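Local coordinates for 3'-5' exonuclease crn-4 (Caenorhabditis elegans, PDB 5DK5), which degrades RNA and DNA from the 3' end as a metal-dependent DEDDh-family exonuclease involved in apoptotic DNA degradation, at residues Cys39-Phe44 with Asp93-Val98; Asp54-Asp59 with Asn197-Leu202; Phe144-Ile149 with Asp278-Ser283; Val230-Trp235 with Phe239-Lys244; Lys293-Glu296 with Ala302-Ala305. All coordinates share one frame; numbering follows the deposited sequence.

Interaction 1: Cys39-Phe44 with Asp93-Val98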
# COMPACT_ATOMS: atom_id res chain seq x y z
N CYS B 39 9.76 -0.94 2.02
CA CYS B 39 10.03 0.29 1.27
C CYS B 39 10.64 0.01 -0.10
O CYS B 39 11.69 -0.62 -0.21
CB CYS B 39 10.95 1.20 2.07
SG CYS B 39 10.29 1.72 3.67
N GLU B 40 9.96 0.50 -1.14
CA GLU B 40 10.46 0.43 -2.51
C GLU B 40 10.78 1.82 -3.03
O GLU B 40 10.01 2.76 -2.80
CB GLU B 40 9.43 -0.23 -3.43
CG GLU B 40 9.08 -1.65 -3.08
CD GLU B 40 7.93 -2.18 -3.91
OE1 GLU B 40 6.77 -1.86 -3.58
OE2 GLU B 40 8.19 -2.90 -4.90
N VAL B 41 11.90 1.95 -3.73
CA VAL B 41 12.29 3.22 -4.33
C VAL B 41 11.25 3.67 -5.36
O VAL B 41 10.84 2.88 -6.22
CB VAL B 41 13.67 3.12 -5.02
CG1 VAL B 41 14.03 4.42 -5.72
CG2 VAL B 41 14.73 2.76 -4.00
N ILE B 42 10.84 4.93 -5.28
CA ILE B 42 9.88 5.50 -6.23
C ILE B 42 10.42 6.77 -6.89
O ILE B 42 9.84 7.26 -7.86
CB ILE B 42 8.53 5.81 -5.56
CG1 ILE B 42 8.73 6.70 -4.33
CG2 ILE B 42 7.82 4.51 -5.17
CD1 ILE B 42 7.43 7.12 -3.67
N GLN B 43 11.53 7.29 -6.38
CA GLN B 43 12.25 8.36 -7.06
C GLN B 43 13.76 8.24 -6.83
O GLN B 43 14.21 7.94 -5.73
CB GLN B 43 11.75 9.73 -6.60
CG GLN B 43 12.32 10.88 -7.43
CD GLN B 43 11.63 12.20 -7.17
OE1 GLN B 43 10.84 12.33 -6.24
NE2 GLN B 43 11.94 13.19 -8.00
N PHE B 44 14.51 8.49 -7.90
CA PHE B 44 15.95 8.30 -7.93
C PHE B 44 16.60 9.60 -8.41
O PHE B 44 16.55 9.91 -9.61
CB PHE B 44 16.30 7.13 -8.86
CG PHE B 44 17.68 6.57 -8.68
CD1 PHE B 44 18.71 7.32 -8.13
CD2 PHE B 44 17.96 5.27 -9.08
CE1 PHE B 44 19.98 6.80 -7.99
CE2 PHE B 44 19.23 4.74 -8.94
CZ PHE B 44 20.24 5.50 -8.39
N ASP B 93 9.28 3.28 -14.99
CA ASP B 93 9.86 1.95 -15.12
C ASP B 93 10.13 1.37 -13.74
O ASP B 93 10.22 2.11 -12.76
CB ASP B 93 11.16 2.00 -15.94
CG ASP B 93 10.93 2.37 -17.39
OD1 ASP B 93 10.33 1.55 -18.12
OD2 ASP B 93 11.35 3.47 -17.81
N THR B 94 10.25 0.05 -13.66
CA THR B 94 10.62 -0.61 -12.41
C THR B 94 12.09 -0.33 -12.11
O THR B 94 12.84 0.11 -12.98
CB THR B 94 10.38 -2.12 -12.47
OG1 THR B 94 11.05 -2.67 -13.62
CG2 THR B 94 8.90 -2.42 -12.57
N PHE B 95 12.49 -0.60 -10.87
CA PHE B 95 13.82 -0.21 -10.39
C PHE B 95 14.97 -0.81 -11.20
O PHE B 95 16.00 -0.16 -11.39
CB PHE B 95 13.99 -0.61 -8.92
CG PHE B 95 15.33 -0.24 -8.35
CD1 PHE B 95 15.57 1.05 -7.91
CD2 PHE B 95 16.34 -1.18 -8.25
CE1 PHE B 95 16.80 1.40 -7.39
CE2 PHE B 95 17.57 -0.84 -7.73
CZ PHE B 95 17.80 0.45 -7.30
N ASP B 96 14.80 -2.04 -11.67
CA ASP B 96 15.86 -2.71 -12.42
C ASP B 96 16.19 -1.95 -13.70
O ASP B 96 17.36 -1.85 -14.08
CB ASP B 96 15.46 -4.15 -12.74
CG ASP B 96 14.12 -4.25 -13.44
OD1 ASP B 96 13.19 -3.51 -13.05
OD2 ASP B 96 14.00 -5.07 -14.37
N VAL B 97 15.17 -1.40 -14.35
CA VAL B 97 15.37 -0.63 -15.57
C VAL B 97 16.04 0.71 -15.25
O VAL B 97 17.00 1.11 -15.91
CB VAL B 97 14.04 -0.37 -16.29
CG1 VAL B 97 14.26 0.48 -17.54
CG2 VAL B 97 13.39 -1.69 -16.66
N VAL B 98 15.51 1.40 -14.24
CA VAL B 98 16.03 2.71 -13.86
C VAL B 98 17.46 2.61 -13.35
O VAL B 98 18.28 3.49 -13.61
CB VAL B 98 15.15 3.36 -12.79
CG1 VAL B 98 15.77 4.66 -12.28
CG2 VAL B 98 13.76 3.63 -13.35
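In the helix-on-sheet layering of the RNase H-like DEDDh exonuclease fold, Val41 and Phe44 of strand 41-50 pack against Phe95 and Val98 from the first turn of helix 95-109. A classic beta bulge explains the spacing: Ile42 and Gln43 both face Glu27 on strand 20-28, so Val41 and Phe44, three residues apart, direct their side chains to the same face of the sheet. The helix matches that spacing, since Phe95 and Val98 are also three residues apart. The CA atoms pair accordingly, Val41 with Phe95 at 7.1 Å and Phe44 with Val98 at 8.1 Å. These separations leave the whole contact to side chains, and all of it is apolar. Val41 CB approaches Phe95 CD1 to 4.0 Å, and the next ring carbon, CE1, is 4.2 Å from Val41 CG2, so the CD1-CE1 side of the ring meets the valine obliquely. Phe95 gets there because its CG is anti to the backbone N (chi1 -180°), which carries the ring out from the helix to the strand. Its CE1 also has a looser approach of 4.4 Å to Phe44 CD2. All four residues are buried. Phe26, Phe62 and Phe102 surround the Phe44 ring as well, an aromatic cluster that includes Phe26, which sits between the magnesium-binding Asp25 and Glu27 in sequence; the side chains of Val41 and Glu27 are about 7 Å apart. Phe44 and Val98 run alongside each other in opposite senses, meeting where Phe44 CD2 lies 3.9 Å from Val98 CG1.

Interaction 2: Asp54-Asp59 with Asn197-Leu202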
# COMPACT_ATOMS: atom_id res chain seq x y z
N ASP B 54 34.64 23.88 -7.49
CA ASP B 54 33.65 24.33 -6.52
C ASP B 54 32.36 24.77 -7.22
O ASP B 54 31.93 25.92 -7.09
CB ASP B 54 34.22 25.48 -5.68
CG ASP B 54 33.31 25.87 -4.53
OD1 ASP B 54 32.63 24.99 -3.97
OD2 ASP B 54 33.27 27.07 -4.18
N LYS B 55 31.75 23.86 -7.96
CA LYS B 55 30.57 24.18 -8.77
C LYS B 55 29.51 23.09 -8.69
O LYS B 55 29.75 21.95 -9.07
CB LYS B 55 30.98 24.41 -10.22
CG LYS B 55 29.83 24.77 -11.16
CD LYS B 55 29.12 26.05 -10.72
CE LYS B 55 27.97 26.38 -11.64
NZ LYS B 55 27.22 27.58 -11.16
N ILE B 56 28.33 23.46 -8.21
CA ILE B 56 27.17 22.58 -8.24
C ILE B 56 26.64 22.51 -9.67
O ILE B 56 26.13 23.50 -10.19
CB ILE B 56 26.06 23.05 -7.29
CG1 ILE B 56 26.58 23.10 -5.85
CG2 ILE B 56 24.84 22.12 -7.38
CD1 ILE B 56 25.60 23.67 -4.85
N ARG B 57 26.76 21.34 -10.29
CA ARG B 57 26.36 21.16 -11.68
C ARG B 57 24.93 20.63 -11.78
O ARG B 57 24.71 19.43 -11.88
CB ARG B 57 27.32 20.20 -12.38
CG ARG B 57 28.77 20.68 -12.41
CD ARG B 57 28.93 21.95 -13.23
NE ARG B 57 28.44 21.78 -14.59
CZ ARG B 57 29.15 21.27 -15.59
NH1 ARG B 57 30.40 20.87 -15.40
NH2 ARG B 57 28.60 21.15 -16.79
N GLU B 58 23.97 21.55 -11.74
CA GLU B 58 22.56 21.18 -11.84
C GLU B 58 22.24 20.63 -13.23
O GLU B 58 21.27 19.90 -13.41
CB GLU B 58 21.67 22.37 -11.52
CG GLU B 58 21.87 22.93 -10.11
CD GLU B 58 20.82 23.95 -9.71
OE1 GLU B 58 21.03 24.66 -8.70
OE2 GLU B 58 19.77 24.03 -10.39
N ASP B 59 23.07 21.00 -14.20
CA ASP B 59 22.92 20.49 -15.56
C ASP B 59 23.35 19.03 -15.65
O ASP B 59 22.92 18.30 -16.55
CB ASP B 59 23.74 21.34 -16.54
CG ASP B 59 25.20 21.45 -16.14
OD1 ASP B 59 25.49 21.46 -14.92
OD2 ASP B 59 26.06 21.53 -17.04
N ASN B 197 19.56 20.88 -1.75
CA ASN B 197 19.84 21.36 -0.40
C ASN B 197 21.12 20.76 0.16
O ASN B 197 21.95 21.47 0.72
CB ASN B 197 18.67 21.03 0.54
CG ASN B 197 17.55 22.05 0.45
OD1 ASN B 197 17.71 23.20 0.86
ND2 ASN B 197 16.41 21.63 -0.08
N ILE B 198 21.29 19.45 -0.02
CA ILE B 198 22.49 18.76 0.44
C ILE B 198 23.72 19.29 -0.29
O ILE B 198 24.78 19.47 0.31
CB ILE B 198 22.38 17.24 0.25
CG1 ILE B 198 21.29 16.66 1.16
CG2 ILE B 198 23.71 16.55 0.54
CD1 ILE B 198 20.89 15.23 0.84
N ALA B 199 23.56 19.53 -1.59
CA ALA B 199 24.66 20.04 -2.41
C ALA B 199 25.10 21.42 -1.94
O ALA B 199 26.30 21.70 -1.83
CB ALA B 199 24.25 20.08 -3.87
N THR B 200 24.13 22.29 -1.68
CA THR B 200 24.43 23.65 -1.22
C THR B 200 25.07 23.61 0.17
O THR B 200 26.00 24.37 0.45
CB THR B 200 23.16 24.52 -1.18
OG1 THR B 200 22.53 24.49 -2.47
CG2 THR B 200 23.50 25.96 -0.82
N ILE B 201 24.56 22.74 1.03
CA ILE B 201 25.15 22.53 2.34
C ILE B 201 26.58 22.04 2.19
O ILE B 201 27.50 22.56 2.83
CB ILE B 201 24.33 21.52 3.18
CG1 ILE B 201 22.97 22.12 3.56
CG2 ILE B 201 25.08 21.13 4.45
CD1 ILE B 201 21.95 21.09 3.98
N LEU B 202 26.76 21.03 1.35
CA LEU B 202 28.08 20.46 1.08
C LEU B 202 29.05 21.54 0.63
O LEU B 202 30.19 21.59 1.10
CB LEU B 202 27.97 19.36 0.01
CG LEU B 202 29.29 18.79 -0.53
CD1 LEU B 202 30.07 18.10 0.57
CD2 LEU B 202 29.00 17.83 -1.67
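Ile56, on strand 55-65, an outermost strand of the exonuclease sheet within the chain, reaches across to Ala199 and Thr200 of helix 191-207, a helix-on-sheet contact of the RNase H-like DEDDh fold. The conformation of the isoleucine decides what touches. CG1 stands beside the backbone N (chi1 -59°) and the chain then runs extended to its end (chi2 175°), so CD1 is the leading atom. It lies against the helix backbone itself, 3.7 Å from Ala199 O and 3.8 Å from Thr200 N. The other branch, CG2, is anti to the backbone N and stops 4.1 Å from Ala199 CB. CD1 is 4.0 Å from Ala199 CB, so both branches of Ile56 touch the same methyl; the small side chain of Ala199 is consistent with the close separation of 6.8 Å between the CA atoms of Ile56 and Ala199. Thr200 flanks the contact: its OG1, placed beside the backbone N, lies 4.0 Å from Ile56 CD1 and is hydrogen-bonded to Leu196 O, one turn back. Ile23 of strand 20-28 also packs on Ala199, and the same helix carries the magnesium-binding Asp194, whose side chain is about 9 Å from that of Ala199. Before Ile56, Asp54 and Lys55 form a G1 beta bulge opposite Asp50. After it, where the chain turns a corner, Arg57 and Asp59 form a side-on salt bridge through two nitrogens: Arg57 NH2 meets Asp59 OD2 at 2.6 Å in the guanidinium plane, while NE donates to OD1, tilted 23° from that plane, each oxygen using its syn lone pair.

Interaction 3: Phe144-Ile149 with Asp278-Ser283. With ZN (zinc ion), chain I.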
# COMPACT_ATOMS: atom_id res chain seq x y z
N PHE B 144 30.28 1.04 -5.30
CA PHE B 144 30.19 2.48 -5.06
C PHE B 144 29.02 2.85 -4.15
O PHE B 144 28.82 4.03 -3.83
CB PHE B 144 30.10 3.25 -6.38
CG PHE B 144 29.09 2.70 -7.35
CD1 PHE B 144 27.73 2.87 -7.14
CD2 PHE B 144 29.50 2.05 -8.50
CE1 PHE B 144 26.81 2.38 -8.04
CE2 PHE B 144 28.58 1.55 -9.40
CZ PHE B 144 27.23 1.72 -9.17
N PHE B 145 28.24 1.85 -3.73
CA PHE B 145 27.20 2.05 -2.72
C PHE B 145 27.64 1.51 -1.35
O PHE B 145 26.94 1.69 -0.36
CB PHE B 145 25.89 1.37 -3.13
CG PHE B 145 25.04 2.17 -4.11
CD1 PHE B 145 25.42 3.43 -4.54
CD2 PHE B 145 23.85 1.64 -4.57
CE1 PHE B 145 24.63 4.14 -5.43
CE2 PHE B 145 23.05 2.35 -5.45
CZ PHE B 145 23.44 3.60 -5.88
N ARG B 146 28.79 0.85 -1.31
CA ARG B 146 29.30 0.28 -0.06
C ARG B 146 30.38 1.17 0.55
O ARG B 146 30.99 0.82 1.56
CB ARG B 146 29.83 -1.14 -0.31
CG ARG B 146 28.72 -2.14 -0.60
CD ARG B 146 29.23 -3.57 -0.69
NE ARG B 146 29.94 -3.98 0.53
CZ ARG B 146 30.30 -5.23 0.80
NH1 ARG B 146 30.02 -6.20 -0.05
NH2 ARG B 146 30.93 -5.50 1.93
N GLN B 147 30.62 2.31 -0.08
CA GLN B 147 31.39 3.39 0.53
C GLN B 147 30.75 4.70 0.12
O GLN B 147 30.35 4.87 -1.03
CB GLN B 147 32.86 3.33 0.10
CG GLN B 147 33.11 3.52 -1.40
CD GLN B 147 34.56 3.79 -1.73
OE1 GLN B 147 34.87 4.62 -2.58
NE2 GLN B 147 35.47 3.09 -1.05
N TYR B 148 30.63 5.63 1.06
CA TYR B 148 29.96 6.89 0.78
C TYR B 148 30.24 7.93 1.86
O TYR B 148 30.92 7.65 2.85
CB TYR B 148 28.45 6.67 0.66
CG TYR B 148 27.81 6.10 1.90
CD1 TYR B 148 27.72 4.73 2.10
CD2 TYR B 148 27.30 6.94 2.88
CE1 TYR B 148 27.13 4.21 3.24
CE2 TYR B 148 26.71 6.44 4.02
CZ TYR B 148 26.63 5.07 4.19
OH TYR B 148 26.04 4.55 5.33
N ILE B 149 29.70 9.13 1.64
CA ILE B 149 29.90 10.25 2.55
C ILE B 149 28.61 10.60 3.27
O ILE B 149 27.66 11.11 2.66
CB ILE B 149 30.42 11.49 1.79
CG1 ILE B 149 31.70 11.12 1.02
CG2 ILE B 149 30.65 12.65 2.76
CD1 ILE B 149 32.35 12.27 0.29
N ASP B 278 32.34 -8.28 -5.24
CA ASP B 278 31.65 -9.14 -6.20
C ASP B 278 31.45 -10.54 -5.63
O ASP B 278 30.64 -11.32 -6.13
CB ASP B 278 32.43 -9.22 -7.53
CG ASP B 278 33.93 -9.37 -7.32
OD1 ASP B 278 34.34 -9.87 -6.25
OD2 ASP B 278 34.70 -8.99 -8.23
N VAL B 279 32.19 -10.85 -4.57
CA VAL B 279 32.05 -12.12 -3.85
C VAL B 279 31.37 -11.86 -2.51
O VAL B 279 30.42 -12.56 -2.13
CB VAL B 279 33.41 -12.80 -3.61
CG1 VAL B 279 33.24 -14.11 -2.85
CG2 VAL B 279 34.12 -13.05 -4.93
N CYS B 280 31.86 -10.86 -1.79
CA CYS B 280 31.29 -10.47 -0.51
C CYS B 280 29.93 -9.79 -0.70
O CYS B 280 29.76 -8.97 -1.60
CB CYS B 280 32.24 -9.53 0.23
SG CYS B 280 31.52 -8.73 1.68
N GLY B 281 28.97 -10.15 0.15
CA GLY B 281 27.63 -9.58 0.10
C GLY B 281 26.63 -10.49 -0.58
O GLY B 281 25.44 -10.16 -0.66
N THR B 282 27.09 -11.64 -1.06
CA THR B 282 26.22 -12.60 -1.71
C THR B 282 25.25 -13.23 -0.72
O THR B 282 24.05 -13.36 -0.99
CB THR B 282 27.03 -13.72 -2.40
OG1 THR B 282 27.87 -13.15 -3.41
CG2 THR B 282 26.11 -14.76 -3.04
N SER B 283 25.78 -13.63 0.44
CA SER B 283 25.00 -14.28 1.48
C SER B 283 25.12 -13.55 2.81
O SER B 283 26.16 -12.97 3.12
CB SER B 283 25.45 -15.74 1.64
OG SER B 283 24.83 -16.33 2.77
ZN ZN I . 32.85 -8.67 3.61
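Arg146 points its guanidinium at Cys280, one of the four cysteine ligands of the zinc ion. The main partner of the guanidinium is Leu218 O, to which NH2 donates; bonds to the cysteine sulfur come in addition. Cys280 SG binds the zinc ion at 2.3 Å and also accepts two N-H groups: NH2 of Arg146 donates at 3.3 Å (155°) with the sulfur in the guanidinium plane, and NH1 adds a weak bond to the same SG at 3.4 Å. A positive group against a sulfur of a four-cysteine cluster would be expected to offset part of the negative charge and favour the thiolate. The arginine chain bends at chi3 to deliver this end, NH1 also lying 3.2 Å from Cys280 O. On the ligand side, Val279 to Thr282 form a type II turn with Gly281 at its third position (phi 101°). The turn is tied by Thr282 OG1, which donates to Val279 O at 2.9 Å from above the carbonyl plane. Cys220, Cys270 and Cys273 complete the metal site. Arg146 immediately precedes strand 147-150, which lies between strands 116-120 and 216-219, and its backbone bonds to Leu218; the contact therefore joins the sheet to the long loop between strand 253-256 and helix 300-305.

Interaction 4: Val230-Trp235 with Phe239-Lys244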
# COMPACT_ATOMS: atom_id res chain seq x y z
N VAL B 230 17.74 -7.51 21.75
CA VAL B 230 16.69 -7.50 22.77
C VAL B 230 15.42 -6.95 22.14
O VAL B 230 15.28 -5.74 21.93
CB VAL B 230 17.09 -6.66 23.99
CG1 VAL B 230 15.95 -6.61 25.00
CG2 VAL B 230 18.35 -7.23 24.64
N TYR B 231 14.49 -7.85 21.85
CA TYR B 231 13.31 -7.53 21.05
C TYR B 231 12.33 -6.60 21.76
O TYR B 231 11.88 -6.89 22.87
CB TYR B 231 12.60 -8.83 20.65
CG TYR B 231 11.48 -8.64 19.64
CD1 TYR B 231 11.76 -8.30 18.32
CD2 TYR B 231 10.15 -8.81 20.01
CE1 TYR B 231 10.75 -8.13 17.40
CE2 TYR B 231 9.13 -8.65 19.09
CZ TYR B 231 9.44 -8.31 17.79
OH TYR B 231 8.43 -8.14 16.86
N ASN B 232 12.01 -5.49 21.10
CA ASN B 232 10.96 -4.58 21.56
C ASN B 232 9.69 -4.82 20.76
O ASN B 232 9.67 -4.61 19.54
CB ASN B 232 11.42 -3.13 21.42
CG ASN B 232 10.36 -2.14 21.88
OD1 ASN B 232 9.42 -2.50 22.59
ND2 ASN B 232 10.51 -0.89 21.48
N LYS B 233 8.63 -5.25 21.43
CA LYS B 233 7.40 -5.67 20.76
C LYS B 233 6.70 -4.54 20.00
O LYS B 233 5.97 -4.79 19.05
CB LYS B 233 6.42 -6.27 21.77
CG LYS B 233 6.37 -7.80 21.77
CD LYS B 233 6.73 -8.37 23.13
CE LYS B 233 6.44 -9.86 23.19
NZ LYS B 233 7.11 -10.62 22.10
N GLU B 234 6.94 -3.30 20.42
CA GLU B 234 6.29 -2.14 19.81
C GLU B 234 7.20 -1.44 18.81
O GLU B 234 7.05 -0.24 18.55
CB GLU B 234 5.84 -1.15 20.89
CG GLU B 234 4.93 -1.76 21.95
CD GLU B 234 3.61 -2.23 21.39
OE1 GLU B 234 3.17 -1.70 20.34
OE2 GLU B 234 2.99 -3.14 21.99
N TRP B 235 8.15 -2.18 18.24
CA TRP B 235 9.17 -1.57 17.38
C TRP B 235 8.59 -1.00 16.09
O TRP B 235 9.18 -0.12 15.48
CB TRP B 235 10.26 -2.59 17.04
CG TRP B 235 9.83 -3.72 16.13
CD1 TRP B 235 9.40 -4.96 16.51
CD2 TRP B 235 9.80 -3.71 14.70
NE1 TRP B 235 9.10 -5.71 15.40
CE2 TRP B 235 9.34 -4.97 14.28
CE3 TRP B 235 10.12 -2.75 13.73
CZ2 TRP B 235 9.19 -5.30 12.93
CZ3 TRP B 235 9.97 -3.08 12.39
CH2 TRP B 235 9.51 -4.35 12.01
N PHE B 239 10.58 4.51 14.64
CA PHE B 239 11.62 4.53 13.63
C PHE B 239 12.96 4.15 14.24
O PHE B 239 13.78 3.48 13.61
CB PHE B 239 11.71 5.91 12.98
CG PHE B 239 12.73 5.99 11.87
CD1 PHE B 239 12.41 5.57 10.59
CD2 PHE B 239 13.99 6.50 12.11
CE1 PHE B 239 13.34 5.65 9.57
CE2 PHE B 239 14.93 6.58 11.10
CZ PHE B 239 14.60 6.15 9.83
N MET B 240 13.17 4.56 15.49
CA MET B 240 14.41 4.27 16.20
C MET B 240 14.58 2.77 16.44
O MET B 240 15.57 2.18 16.03
CB MET B 240 14.44 5.02 17.53
CG MET B 240 15.82 5.14 18.16
SD MET B 240 16.99 6.06 17.14
CE MET B 240 16.18 7.65 17.03
N ASP B 241 13.60 2.18 17.11
CA ASP B 241 13.65 0.75 17.43
C ASP B 241 13.60 -0.10 16.17
O ASP B 241 14.17 -1.19 16.12
CB ASP B 241 12.51 0.37 18.37
CG ASP B 241 12.62 1.04 19.72
OD1 ASP B 241 13.41 0.57 20.56
OD2 ASP B 241 11.91 2.05 19.95
N ALA B 242 12.90 0.39 15.15
CA ALA B 242 12.84 -0.30 13.87
C ALA B 242 14.23 -0.36 13.24
O ALA B 242 14.57 -1.33 12.57
CB ALA B 242 11.86 0.38 12.93
N GLY B 243 15.02 0.68 13.48
CA GLY B 243 16.38 0.72 12.98
C GLY B 243 17.20 -0.45 13.49
O GLY B 243 17.99 -1.03 12.74
N LYS B 244 17.01 -0.80 14.75
CA LYS B 244 17.71 -1.92 15.36
C LYS B 244 17.37 -3.22 14.65
O LYS B 244 18.23 -4.07 14.44
CB LYS B 244 17.38 -2.02 16.85
CG LYS B 244 17.72 -0.77 17.65
CD LYS B 244 19.22 -0.53 17.71
CE LYS B 244 19.54 0.70 18.54
NZ LYS B 244 21.00 1.00 18.56
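Asn232 and Trp235, the ends of a type I beta turn, face the opening turn of helix 239-249, with the CA atoms of Trp235 and Asp241 5.0 Å apart. A weak Trp235 N to Asn232 O bond closes the turn, and Trp235 is in 3-10 conformation. Trp235 CG sits between its backbone N and carbonyl carbon; this torsion (chi1 69°) sets the indole so that its CE3 edge meets Ala242. There CE3 lies 3.7 Å from Ala242 CB, with the methyl at the ring edge, in its plane. The opposite end of the indole is fixed by NE1, which donates to Tyr231 OH at 2.9 Å (137°), also in the ring plane; that hydroxyl is further bonded to Asp297. On the more exposed side, Asn232 ND2 lies over the face of the Asp241 carboxylate, 3.4 Å from Asp241 CG, with the amide and carboxylate planes 77° apart. Asp241 OD2 has its clear partner in Ser238 OG, just ahead of the helix. Trp235 CB and Asp241 CB, 3.9 Å apart, fill in between. Ile299 touches Trp235, and Gln35 touches Ala242. This is the local packing of a beta turn on the first turn of the helix that follows it, away from the annotated metal sites.

Interaction 5: Lys293-Glu296 with Ala302-Ala305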
# COMPACT_ATOMS: atom_id res chain seq x y z
N LYS B 293 11.79 -16.90 14.40
CA LYS B 293 11.28 -18.16 14.94
C LYS B 293 9.87 -18.05 15.54
O LYS B 293 9.25 -19.07 15.85
CB LYS B 293 12.25 -18.70 15.99
CG LYS B 293 12.48 -17.78 17.18
CD LYS B 293 13.49 -18.40 18.13
CE LYS B 293 13.75 -17.49 19.32
NZ LYS B 293 14.77 -18.07 20.24
N ASN B 294 9.38 -16.83 15.70
CA ASN B 294 8.03 -16.60 16.21
C ASN B 294 7.08 -16.23 15.08
O ASN B 294 7.10 -15.11 14.58
CB ASN B 294 8.02 -15.51 17.28
CG ASN B 294 6.64 -15.26 17.85
OD1 ASN B 294 5.74 -16.10 17.74
ND2 ASN B 294 6.45 -14.11 18.48
N GLU B 295 6.23 -17.18 14.68
CA GLU B 295 5.34 -16.98 13.55
C GLU B 295 4.02 -16.34 13.97
O GLU B 295 3.11 -16.18 13.15
CB GLU B 295 5.08 -18.31 12.83
CG GLU B 295 4.86 -18.18 11.33
CD GLU B 295 6.04 -17.53 10.61
OE1 GLU B 295 7.20 -17.81 10.99
OE2 GLU B 295 5.80 -16.73 9.68
N GLU B 296 3.91 -15.98 15.24
CA GLU B 296 2.76 -15.23 15.74
C GLU B 296 3.04 -13.73 15.64
O GLU B 296 2.13 -12.90 15.75
CB GLU B 296 2.44 -15.62 17.18
CG GLU B 296 1.00 -15.31 17.60
CD GLU B 296 -0.01 -16.28 17.01
OE1 GLU B 296 0.39 -17.14 16.19
OE2 GLU B 296 -1.20 -16.19 17.38
N ALA B 302 10.89 -8.44 6.16
CA ALA B 302 11.90 -9.47 6.01
C ALA B 302 11.33 -10.65 5.23
O ALA B 302 11.97 -11.21 4.34
CB ALA B 302 12.42 -9.92 7.36
N LYS B 303 10.10 -11.02 5.58
CA LYS B 303 9.43 -12.17 4.98
C LYS B 303 9.20 -11.97 3.48
O LYS B 303 9.44 -12.87 2.68
CB LYS B 303 8.10 -12.43 5.68
CG LYS B 303 7.57 -13.85 5.51
CD LYS B 303 8.38 -14.83 6.34
CE LYS B 303 7.73 -16.20 6.37
NZ LYS B 303 8.48 -17.14 7.25
N ILE B 304 8.71 -10.79 3.11
CA ILE B 304 8.33 -10.53 1.73
C ILE B 304 9.56 -10.31 0.83
O ILE B 304 9.49 -10.53 -0.38
CB ILE B 304 7.39 -9.30 1.63
CG1 ILE B 304 6.63 -9.32 0.31
CG2 ILE B 304 8.16 -7.99 1.81
CD1 ILE B 304 5.50 -8.32 0.23
N ALA B 305 10.67 -9.88 1.43
CA ALA B 305 11.91 -9.70 0.68
C ALA B 305 12.66 -11.02 0.53
O ALA B 305 13.59 -11.13 -0.26
CB ALA B 305 12.79 -8.66 1.35
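Both side chains bend at chi2, Glu295 at 58° and Lys303 at 73°, and these kinks bring a carboxylate and an ammonium together although the CA atoms of the two residues are 10.6 Å apart. Beyond its bend Lys303 is fully extended, so NZ is carried out from helix 300-305 toward the loop. The two chains cross at about a right angle. Lys303 NZ lies 3.6 Å from Glu295 OE2, a long salt bridge, and 4.0 Å from OE1; CE follows at 3.9 Å from OE2. NZ has another partner, a salt bridge with Tyr308 OXT of the C-terminal carboxylate. On the loop side, Asn294 OD1 accepts from Glu296 N at 3.1 Å, an Asx turn that shapes the backbone around Glu295, with the donor lying 62° above the carbonyl plane. The neighbouring Ile304 packs on Arg72 of the second subunit. Two carboxylates sharing one lysine would probably favour its protonated form. The reach of the Glu295 pair, on a solvent-exposed surface, implies a weak attraction between charges and not a close, directional bond.

How the interactions relate
Interactions 1, 2 and 3 involve one sheet: the first two use neighbouring strands, 41-50 and 55-65, with centres 24 Å apart and segments that alternate along the chain. Both lie near the active site without forming it; the side chains of Val41 and Ala199 are about 11 and 13 Å from the magnesium ion, that of Val41 about 12 Å from the MES inhibitor. Interaction 3 belongs to the zinc site; its nearest atoms come within about 4 Å of interaction 1 without touching it. Interaction 4 nests in the chain loop closed by interaction 3. Interactions 4 and 5, centres 15 Å apart, lie on the same side of the chain's centre; the centres of interactions 2 and 5 are about 42 Å apart.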